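Local coordinates for uncharacterized protein ymzC (Bacillus subtilis, PDB 3KVP) that is of unknown function, is probably made with a signal sequence and belongs to the YmzC-like family, at residues D[30-35]-D[41-46]. Residues are numbered along the deposited sequence; the frame is centred on the assembly and turned at random.
Sequences NHFGVM and KIYEYN
Phe32 and Tyr43 face each other as a hydrogen-bonded pair, and their rings make the tightly packed side of this contact. The two planes are almost parallel, 10° apart, but slid, with centroids 4.9 Å from each other. The slide sets Tyr43 CB, rather than its ring, over one face of the Phe32 ring, though how close it comes is doubtful in the model. Phe32 gets there with CG held between its own backbone N and carbonyl carbon (chi1 56°), which folds the ring across the neighbouring strand. Val34 extends this face: its CG2 lies 3.6 Å from Tyr43 CE1. A second subunit closes over the same side. Its Phe25 stacks on Phe32, and its Asp60 is hydrogen-bonded to Tyr43 OH and forms a salt bridge with Lys41 NZ.

Strands 31-36 and 39-46 form a beta hairpin, the central pair of an antiparallel four-stranded sheet. Tyr43 N to Phe32 O, at 2.8 Å, is a nearly linear backbone bond. Val34 and Lys41 bond each other in both directions. Beyond the last bridge, Tyr45 N still reaches Asn30 O at 3.0 Å.

On the face with His31 and Ile42, the Glu44 end is looser and partly exposed. A third subunit brings Glu47 against His31 and Val52 against Ile42. The extended chain of Glu44 runs under the imidazole, with CG 3.7 Å from the centroid of the His31 ring. The carboxylate is stacked on the ring, the planes 22° apart. His31 ND1 bonds to His29 O. With an alanine in place of His31, the Glu44 methylene groups would probably lose their aromatic cover and His29 O this side-chain partner. At the edge of the imidazole, Ile42 CG2 approaches CD2 of His31 only to 4.4 Å.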
loop_
_atom_site.group_PDB
_atom_site.type_symbol
_atom_site.label_atom_id
_atom_site.label_comp_id
_atom_site.label_asym_id
_atom_site.label_seq_id
_atom_site.Cartn_x
_atom_site.Cartn_y
_atom_site.Cartn_z
ATOM N N ASN D 30 -1.235 -14.217 -1.821
ATOM C CA ASN D 30 -0.879 -13.546 -3.076
ATOM C C ASN D 30 -2.036 -12.926 -3.855
ATOM O O ASN D 30 -1.916 -12.706 -5.058
ATOM C CB ASN D 30 -0.139 -14.507 -4.002
ATOM C CG ASN D 30 1.336 -14.171 -4.151
ATOM O OD1 ASN D 30 2.047 -14.812 -4.925
ATOM N ND2 ASN D 30 1.800 -13.175 -3.421
ATOM N N HIS D 31 -3.162 -12.680 -3.197
ATOM C CA HIS D 31 -4.210 -11.874 -3.805
ATOM C C HIS D 31 -3.881 -10.410 -3.562
ATOM O O HIS D 31 -3.073 -10.080 -2.696
ATOM C CB HIS D 31 -5.581 -12.180 -3.201
ATOM C CG HIS D 31 -6.111 -13.539 -3.545
ATOM N ND1 HIS D 31 -5.437 -14.701 -3.236
ATOM C CD2 HIS D 31 -7.265 -13.921 -4.145
ATOM C CE1 HIS D 31 -6.148 -15.740 -3.642
ATOM N NE2 HIS D 31 -7.263 -15.294 -4.193
ATOM N N PHE D 32 -4.512 -9.542 -4.341
ATOM C CA PHE D 32 -4.405 -8.100 -4.178
ATOM C C PHE D 32 -5.664 -7.467 -4.731
ATOM O O PHE D 32 -6.418 -8.110 -5.472
ATOM C CB PHE D 32 -3.190 -7.527 -4.906
ATOM C CG PHE D 32 -3.142 -7.837 -6.397
ATOM C CD1 PHE D 32 -3.630 -6.934 -7.335
ATOM C CD2 PHE D 32 -2.562 -9.010 -6.861
ATOM C CE1 PHE D 32 -3.559 -7.199 -8.718
ATOM C CE2 PHE D 32 -2.494 -9.282 -8.233
ATOM C CZ PHE D 32 -2.992 -8.369 -9.161
ATOM N N GLY D 33 -5.889 -6.209 -4.375
ATOM C CA GLY D 33 -7.054 -5.500 -4.858
ATOM C C GLY D 33 -6.727 -4.136 -5.432
ATOM O O GLY D 33 -5.767 -3.471 -5.037
ATOM N N VAL D 34 -7.538 -3.712 -6.384
ATOM C CA VAL D 34 -7.414 -2.377 -6.906
ATOM C C VAL D 34 -8.737 -1.677 -6.692
ATOM O O VAL D 34 -9.803 -2.279 -6.784
ATOM C CB VAL D 34 -7.096 -2.384 -8.389
ATOM C CG1 VAL D 34 -6.872 -0.966 -8.865
ATOM C CG2 VAL D 34 -5.867 -3.234 -8.653
HETATM N N MSE D 35 -8.665 -0.399 -6.375
HETATM C CA MSE D 35 -9.854 0.412 -6.292
HETATM C C MSE D 35 -9.670 1.529 -7.297
HETATM O O MSE D 35 -8.728 2.314 -7.185
HETATM C CB MSE D 35 -9.991 0.968 -4.887
HETATM C CG MSE D 35 -11.409 0.892 -4.344
HETATM SE SE MSE D 35 -12.570 2.382 -4.858
HETATM C CE MSE D 35 -14.242 1.644 -4.175
ATOM N N LYS D 41 -11.761 -4.248 -7.518
ATOM C CA LYS D 41 -11.437 -5.445 -8.285
ATOM C C LYS D 41 -10.475 -6.288 -7.470
ATOM O O LYS D 41 -9.461 -5.774 -7.000
ATOM C CB LYS D 41 -10.729 -5.063 -9.571
ATOM C CG LYS D 41 -11.493 -4.171 -10.511
ATOM C CD LYS D 41 -10.559 -3.664 -11.601
ATOM C CE LYS D 41 -11.095 -2.403 -12.242
ATOM N NZ LYS D 41 -10.000 -1.602 -12.857
ATOM N N ILE D 42 -10.775 -7.572 -7.289
ATOM C CA ILE D 42 -9.844 -8.456 -6.581
ATOM C C ILE D 42 -9.150 -9.431 -7.530
ATOM O O ILE D 42 -9.778 -10.029 -8.418
ATOM C CB ILE D 42 -10.482 -9.196 -5.393
ATOM C CG1 ILE D 42 -10.628 -8.252 -4.199
ATOM C CG2 ILE D 42 -9.591 -10.322 -4.939
ATOM C CD1 ILE D 42 -11.803 -7.416 -4.273
ATOM N N TYR D 43 -7.840 -9.555 -7.345
ATOM C CA TYR D 43 -6.999 -10.337 -8.226
ATOM C C TYR D 43 -6.245 -11.383 -7.446
ATOM O O TYR D 43 -6.132 -11.295 -6.215
ATOM C CB TYR D 43 -5.964 -9.443 -8.880
ATOM C CG TYR D 43 -6.518 -8.387 -9.782
ATOM C CD1 TYR D 43 -6.872 -7.137 -9.281
ATOM C CD2 TYR D 43 -6.674 -8.620 -11.149
ATOM C CE1 TYR D 43 -7.364 -6.150 -10.109
ATOM C CE2 TYR D 43 -7.178 -7.627 -11.995
ATOM C CZ TYR D 43 -7.517 -6.396 -11.460
ATOM O OH TYR D 43 -8.012 -5.400 -12.263
ATOM N N GLU D 44 -5.710 -12.361 -8.178
ATOM C CA GLU D 44 -4.790 -13.343 -7.624
ATOM C C GLU D 44 -3.571 -13.464 -8.511
ATOM O O GLU D 44 -3.696 -13.569 -9.727
ATOM C CB GLU D 44 -5.438 -14.720 -7.498
ATOM C CG GLU D 44 -4.545 -15.715 -6.745
ATOM C CD GLU D 44 -5.168 -17.104 -6.574
ATOM O OE1 GLU D 44 -6.229 -17.374 -7.187
ATOM O OE2 GLU D 44 -4.586 -17.927 -5.829
ATOM N N TYR D 45 -2.389 -13.437 -7.914
ATOM C CA TYR D 45 -1.195 -13.783 -8.667
ATOM C C TYR D 45 -0.755 -15.214 -8.350
ATOM O O TYR D 45 -0.486 -15.552 -7.193
ATOM C CB TYR D 45 -0.060 -12.810 -8.385
ATOM C CG TYR D 45 1.237 -13.235 -9.042
ATOM C CD1 TYR D 45 1.343 -13.323 -10.419
ATOM C CD2 TYR D 45 2.345 -13.566 -8.281
ATOM C CE1 TYR D 45 2.527 -13.719 -11.031
ATOM C CE2 TYR D 45 3.531 -13.956 -8.872
ATOM C CZ TYR D 45 3.619 -14.027 -10.246
ATOM O OH TYR D 45 4.798 -14.420 -10.826
ATOM N N ASN D 46 -0.692 -16.070 -9.365
ATOM C CA ASN D 46 -0.207 -17.421 -9.131
ATOM C C ASN D 46 1.254 -17.550 -9.518
ATOM O O ASN D 46 1.592 -17.688 -10.697
ATOM C CB ASN D 46 -1.047 -18.439 -9.885
ATOM C CG ASN D 46 -0.646 -19.869 -9.574
ATOM O OD1 ASN D 46 0.447 -20.138 -9.068
ATOM N ND2 ASN D 46 -1.535 -20.795 -9.881
#